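Long-range contact in chromosome replication initiation protein (Geobacillus kaustophilus, PDB 2VN2), which probably acts in assembling the primosome that starts chromosomal DNA replication, this chain being its N-terminal domain: residues L28-L38 / M71-I81. Residues are numbered along the deposited sequence; the frame is centred on the assembly and turned at random.
Sequences LGLGEGELVLL and MVRRLLQKGMI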
ATOM      1  N   LEU A  28      -2.688  21.760   3.086  1.00 33.61           N
ATOM      2  CA  LEU A  28      -1.789  21.878   4.258  1.00 29.96           C
ATOM      3  C   LEU A  28      -0.635  22.800   3.937  1.00 28.76           C
ATOM      4  O   LEU A  28       0.194  22.988   4.766  1.00 29.56           O
ATOM      5  CB  LEU A  28      -1.204  20.532   4.696  1.00 29.26           C
ATOM      6  CG  LEU A  28      -2.076  19.421   5.350  1.00 29.97           C
ATOM      7  CD1 LEU A  28      -1.362  18.063   5.513  1.00 30.75           C
ATOM      8  CD2 LEU A  28      -2.587  19.853   6.687  1.00 28.88           C
ATOM      9  N   GLY A  29      -0.527  23.365   2.739  1.00 27.08           N
ATOM     10  CA  GLY A  29       0.641  24.180   2.432  1.00 24.81           C
ATOM     11  C   GLY A  29       1.827  23.405   1.928  1.00 25.34           C
ATOM     12  O   GLY A  29       2.940  23.943   1.869  1.00 26.54           O
ATOM     13  N   LEU A  30       1.624  22.147   1.521  1.00 25.86           N
ATOM     14  CA  LEU A  30       2.703  21.386   0.802  1.00 25.45           C
ATOM     15  C   LEU A  30       2.661  21.536  -0.735  1.00 24.78           C
ATOM     16  O   LEU A  30       1.598  21.776  -1.338  1.00 22.60           O
ATOM     17  CB  LEU A  30       2.723  19.915   1.219  1.00 25.33           C
ATOM     18  CG  LEU A  30       2.798  19.716   2.709  1.00 29.41           C
ATOM     19  CD1 LEU A  30       2.685  18.305   3.176  1.00 28.48           C
ATOM     20  CD2 LEU A  30       4.166  20.282   3.144  1.00 29.65           C
ATOM     21  N   GLY A  31       3.824  21.392  -1.349  1.00 23.70           N
ATOM     22  CA  GLY A  31       3.963  21.304  -2.788  1.00 24.77           C
ATOM     23  C   GLY A  31       4.089  19.817  -3.170  1.00 24.69           C
ATOM     24  O   GLY A  31       4.310  18.925  -2.290  1.00 26.63           O
ATOM     25  N   GLU A  32       3.984  19.551  -4.470  1.00 21.59           N
ATOM     26  CA  GLU A  32       4.255  18.215  -4.990  1.00 22.55           C
ATOM     27  C   GLU A  32       5.653  17.774  -4.628  1.00 22.06           C
ATOM     28  O   GLU A  32       5.884  16.562  -4.342  1.00 21.95           O
ATOM     29  CB  GLU A  32       4.052  18.194  -6.543  1.00 20.97           C
ATOM     30  CG  GLU A  32       2.598  18.191  -6.979  1.00 20.43           C
ATOM     31  CD  GLU A  32       1.854  19.528  -6.695  1.00 21.43           C
ATOM     32  OE1 GLU A  32       2.522  20.560  -6.801  1.00 25.24           O
ATOM     33  OE2 GLU A  32       0.609  19.577  -6.466  1.00 22.17           O
ATOM     34  N   GLY A  33       6.649  18.689  -4.738  1.00 20.21           N
ATOM     35  CA  GLY A  33       8.012  18.241  -4.383  1.00 19.03           C
ATOM     36  C   GLY A  33       8.225  17.779  -2.943  1.00 18.98           C
ATOM     37  O   GLY A  33       9.005  16.837  -2.680  1.00 20.73           O
ATOM     38  N   GLU A  34       7.569  18.442  -1.986  1.00 19.44           N
ATOM     39  CA  GLU A  34       7.552  18.080  -0.575  1.00 20.65           C
ATOM     40  C   GLU A  34       6.839  16.798  -0.423  1.00 21.44           C
ATOM     41  O   GLU A  34       7.267  15.983   0.385  1.00 23.36           O
ATOM     42  CB  GLU A  34       6.843  19.191   0.290  1.00 21.20           C
ATOM     43  CG  GLU A  34       7.685  20.514   0.313  1.00 25.70           C
ATOM     44  CD  GLU A  34       6.906  21.691   0.874  1.00 27.82           C
ATOM     45  OE1 GLU A  34       5.824  22.047   0.329  1.00 30.88           O
ATOM     46  OE2 GLU A  34       7.419  22.302   1.852  1.00 27.71           O
ATOM     47  N   LEU A  35       5.684  16.623  -1.088  1.00 19.70           N
ATOM     48  CA  LEU A  35       4.987  15.336  -0.977  1.00 19.38           C
ATOM     49  C   LEU A  35       5.953  14.169  -1.380  1.00 19.14           C
ATOM     50  O   LEU A  35       6.255  13.273  -0.550  1.00 20.69           O
ATOM     51  CB  LEU A  35       3.640  15.336  -1.740  1.00 17.43           C
ATOM     52  CG  LEU A  35       2.946  14.008  -1.473  1.00 17.90           C
ATOM     53  CD1 LEU A  35       2.265  13.986  -0.084  1.00 14.42           C
ATOM     54  CD2 LEU A  35       1.862  13.871  -2.492  1.00 16.34           C
ATOM     55  N   VAL A  36       6.503  14.214  -2.611  1.00 19.30           N
ATOM     56  CA  VAL A  36       7.403  13.191  -3.048  1.00 18.82           C
ATOM     57  C   VAL A  36       8.590  13.085  -2.055  1.00 19.75           C
ATOM     58  O   VAL A  36       9.088  12.001  -1.801  1.00 18.10           O
ATOM     59  CB  VAL A  36       7.845  13.429  -4.499  1.00 19.20           C
ATOM     60  CG1 VAL A  36       8.861  12.208  -4.996  1.00 19.00           C
ATOM     61  CG2 VAL A  36       6.638  13.532  -5.417  1.00 15.02           C
ATOM     62  N   LEU A  37       9.070  14.216  -1.487  1.00 20.29           N
ATOM     63  CA  LEU A  37      10.209  14.110  -0.540  1.00 20.71           C
ATOM     64  C   LEU A  37       9.784  13.234   0.667  1.00 19.50           C
ATOM     65  O   LEU A  37      10.532  12.359   1.107  1.00 18.19           O
ATOM     66  CB  LEU A  37      10.778  15.504  -0.091  1.00 22.89           C
ATOM     67  CG  LEU A  37      11.945  15.469   0.959  1.00 26.01           C
ATOM     68  CD1 LEU A  37      12.593  16.774   1.038  1.00 27.77           C
ATOM     69  CD2 LEU A  37      11.364  15.230   2.388  1.00 28.00           C
ATOM     70  N   LEU A  38       8.594  13.465   1.177  1.00 20.01           N
ATOM     71  CA  LEU A  38       8.003  12.699   2.302  1.00 21.84           C
ATOM     72  C   LEU A  38       7.916  11.201   1.945  1.00 22.75           C
ATOM     73  O   LEU A  38       8.199  10.292   2.782  1.00 23.59           O
ATOM     74  CB  LEU A  38       6.569  13.286   2.570  1.00 20.09           C
ATOM     75  CG  LEU A  38       6.573  14.642   3.277  1.00 23.83           C
ATOM     76  CD1 LEU A  38       5.135  15.152   3.516  1.00 21.22           C
ATOM     77  CD2 LEU A  38       7.478  14.697   4.591  1.00 20.76           C
ATOM     78  N   MET A  71      14.458  22.032   1.668  1.00 26.36           N
ATOM     79  CA  MET A  71      13.096  21.513   1.771  1.00 24.86           C
ATOM     80  C   MET A  71      12.909  20.822   3.129  1.00 24.55           C
ATOM     81  O   MET A  71      11.912  21.003   3.686  1.00 24.33           O
ATOM     82  CB  MET A  71      12.851  20.502   0.624  1.00 22.92           C
ATOM     83  CG  MET A  71      13.100  21.044  -0.771  1.00 23.97           C
ATOM     84  SD  MET A  71      12.889  19.917  -2.193  1.00 17.04           S
ATOM     85  CE  MET A  71      11.202  19.394  -1.853  1.00 19.72           C
ATOM     86  N   VAL A  72      13.857  20.033   3.622  1.00 24.19           N
ATOM     87  CA  VAL A  72      13.740  19.369   4.977  1.00 25.80           C
ATOM     88  C   VAL A  72      13.679  20.436   6.044  1.00 29.09           C
ATOM     89  O   VAL A  72      12.729  20.464   6.875  1.00 29.59           O
ATOM     90  CB  VAL A  72      14.895  18.442   5.265  1.00 25.06           C
ATOM     91  CG1 VAL A  72      14.778  17.868   6.657  1.00 21.80           C
ATOM     92  CG2 VAL A  72      15.062  17.284   4.031  1.00 21.30           C
ATOM     93  N   ARG A  73      14.603  21.403   5.973  1.00 30.52           N
ATOM     94  CA  ARG A  73      14.493  22.625   6.797  1.00 33.05           C
ATOM     95  C   ARG A  73      13.090  23.304   6.775  1.00 31.87           C
ATOM     96  O   ARG A  73      12.528  23.568   7.837  1.00 30.78           O
ATOM     97  CB  ARG A  73      15.630  23.604   6.406  1.00 37.49           C
ATOM     98  CG  ARG A  73      15.895  24.724   7.398  1.00 45.04           C
ATOM     99  CD  ARG A  73      17.331  25.456   7.246  1.00 50.95           C
ATOM    100  NE  ARG A  73      18.533  24.575   7.055  1.00 55.85           N
ATOM    101  CZ  ARG A  73      19.543  24.869   6.214  1.00 58.04           C
ATOM    102  NH1 ARG A  73      20.615  24.063   6.061  1.00 58.68           N
ATOM    103  NH2 ARG A  73      19.472  25.997   5.501  1.00 59.56           N
ATOM    104  N   ARG A  74      12.541  23.584   5.588  1.00 30.28           N
ATOM    105  CA  ARG A  74      11.190  24.222   5.463  1.00 31.82           C
ATOM    106  C   ARG A  74      10.057  23.311   6.009  1.00 30.42           C
ATOM    107  O   ARG A  74       9.090  23.820   6.598  1.00 31.06           O
ATOM    108  CB  ARG A  74      10.914  24.741   3.995  1.00 33.87           C
ATOM    109  CG  ARG A  74       9.447  25.297   3.706  1.00 39.81           C
ATOM    110  CD  ARG A  74       9.345  26.833   3.060  1.00 44.49           C
ATOM    111  NE  ARG A  74       7.969  27.385   2.682  1.00 48.34           N
ATOM    112  CZ  ARG A  74       7.409  27.449   1.447  1.00 47.97           C
ATOM    113  NH1 ARG A  74       8.050  26.991   0.379  1.00 48.78           N
ATOM    114  NH2 ARG A  74       6.168  27.930   1.295  1.00 46.73           N
ATOM    115  N   LEU A  75      10.170  21.982   5.836  1.00 29.10           N
ATOM    116  CA  LEU A  75       9.184  21.053   6.454  1.00 29.64           C
ATOM    117  C   LEU A  75       9.268  21.065   8.029  1.00 29.57           C
ATOM    118  O   LEU A  75       8.208  20.922   8.677  1.00 27.85           O
ATOM    119  CB  LEU A  75       9.385  19.581   5.980  1.00 28.01           C
ATOM    120  CG  LEU A  75       8.979  19.321   4.508  1.00 29.71           C
ATOM    121  CD1 LEU A  75       9.491  17.942   4.111  1.00 26.08           C
ATOM    122  CD2 LEU A  75       7.460  19.401   4.343  1.00 28.12           C
ATOM    123  N   LEU A  76      10.501  21.115   8.586  1.00 28.49           N
ATOM    124  CA  LEU A  76      10.753  21.252  10.065  1.00 31.31           C
ATOM    125  C   LEU A  76      10.092  22.513  10.548  1.00 33.33           C
ATOM    126  O   LEU A  76       9.307  22.511  11.539  1.00 34.58           O
ATOM    127  CB  LEU A  76      12.279  21.287  10.458  1.00 27.72           C
ATOM    128  CG  LEU A  76      12.994  19.933  10.351  1.00 28.15           C
ATOM    129  CD1 LEU A  76      14.494  19.978  10.270  1.00 27.29           C
ATOM    130  CD2 LEU A  76      12.534  18.887  11.357  1.00 25.13           C
ATOM    131  N   GLN A  77      10.342  23.586   9.819  1.00 34.11           N
ATOM    132  CA  GLN A  77       9.630  24.833  10.173  1.00 36.29           C
ATOM    133  C   GLN A  77       8.167  24.919   9.969  1.00 36.07           C
ATOM    134  O   GLN A  77       7.482  25.422  10.836  1.00 36.87           O
ATOM    135  CB  GLN A  77      10.368  26.122   9.767  1.00 39.01           C
ATOM    136  CG  GLN A  77      10.087  26.754   8.499  1.00 42.76           C
ATOM    137  CD  GLN A  77      11.417  27.388   7.969  1.00 44.82           C
ATOM    138  OE1 GLN A  77      12.469  27.371   8.678  1.00 44.95           O
ATOM    139  NE2 GLN A  77      11.396  27.862   6.702  1.00 44.72           N
ATOM    140  N   LYS A  78       7.622  24.398   8.869  1.00 35.69           N
ATOM    141  CA  LYS A  78       6.129  24.339   8.814  1.00 34.18           C
ATOM    142  C   LYS A  78       5.556  23.378   9.866  1.00 32.26           C
ATOM    143  O   LYS A  78       4.394  23.327  10.009  1.00 33.59           O
ATOM    144  CB  LYS A  78       5.612  23.983   7.418  1.00 34.29           C
ATOM    145  CG  LYS A  78       5.984  24.959   6.299  1.00 35.12           C
ATOM    146  CD  LYS A  78       6.147  24.203   4.942  1.00 35.20           C
ATOM    147  CE  LYS A  78       5.459  24.908   3.802  1.00 35.13           C
ATOM    148  NZ  LYS A  78       5.765  24.289   2.500  1.00 34.51           N
ATOM    149  N   GLY A  79       6.353  22.591  10.574  1.00 31.51           N
ATOM    150  CA  GLY A  79       5.821  21.632  11.579  1.00 29.23           C
ATOM    151  C   GLY A  79       5.098  20.462  10.936  1.00 29.71           C
ATOM    152  O   GLY A  79       4.201  19.814  11.540  1.00 30.48           O
ATOM    153  N   MET A  80       5.544  20.112   9.744  1.00 27.87           N
ATOM    154  CA  MET A  80       5.166  18.808   9.083  1.00 27.16           C
ATOM    155  C   MET A  80       5.967  17.612   9.470  1.00 26.24           C
ATOM    156  O   MET A  80       5.484  16.513   9.429  1.00 28.26           O
ATOM    157  CB  MET A  80       5.125  18.952   7.559  1.00 26.69           C
ATOM    158  CG  MET A  80       4.082  20.039   7.096  1.00 26.43           C
ATOM    159  SD  MET A  80       2.392  19.639   7.384  1.00 21.51           S
ATOM    160  CE  MET A  80       1.996  21.359   7.412  1.00 27.12           C
ATOM    161  N   ILE A  81       7.215  17.768   9.834  1.00 26.95           N
ATOM    162  CA  ILE A  81       8.034  16.616  10.287  1.00 27.88           C
ATOM    163  C   ILE A  81       8.815  17.185  11.557  1.00 30.07           C
ATOM    164  O   ILE A  81       8.894  18.408  11.676  1.00 29.78           O
ATOM    165  CB  ILE A  81       9.064  16.110   9.251  1.00 27.19           C
ATOM    166  CG1 ILE A  81      10.113  17.182   8.896  1.00 25.54           C
ATOM    167  CG2 ILE A  81       8.414  15.411   7.995  1.00 24.04           C
ATOM    168  CD1 ILE A  81      11.338  16.665   8.146  1.00 26.47           C
TER
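Lys-78 and Glu-34 reach for each other from opposite directions and close a salt bridge, NZ to OE2 2.7 Å, that uses the syn lone pair of the carboxylate oxygen. The same ammonium group donates to the carbonyl of the loop before the helix, NZ lying 2.9 Å from Gly-29 O and tilted 21° from the carbonyl plane. Through its anti lone pair, Glu-34 OE1 accepts the N-H of Gly-31, the N-cap residue (N to OE1 2.7 Å), so both ends of the carboxylate are gripped and its rotation is fixed. A glutamine in place of Glu-34 would probably leave the charge of Lys-78 without its mate and turn an NH2 toward one of the two donors. Within this helix-turn-helix-related domain of DnaD, the helix segments 32-38 and 71-77 cross almost at right angles (-94°). Leu-75 fills the crossing with its two branches divided: CD2 meets Leu-30 CD2 at 3.6 Å, the side chains at about a right angle, while CD1 touches the ends of Leu-37 and Leu-38. Leu-37 runs past Met-71 the opposite way; its first torsion (chi1 177°) points CG away from the backbone N and sets CD1 against Met-71 CB and Val-72 CG2. Met-71 bends at its last torsion, bringing CE to 3.5 Å from Gly-33 O. Beyond the Schellman motif at Gly-79, Met-80 lies alongside Leu-30, pointing the other way, and packs on Leu-102 of helix 100-116.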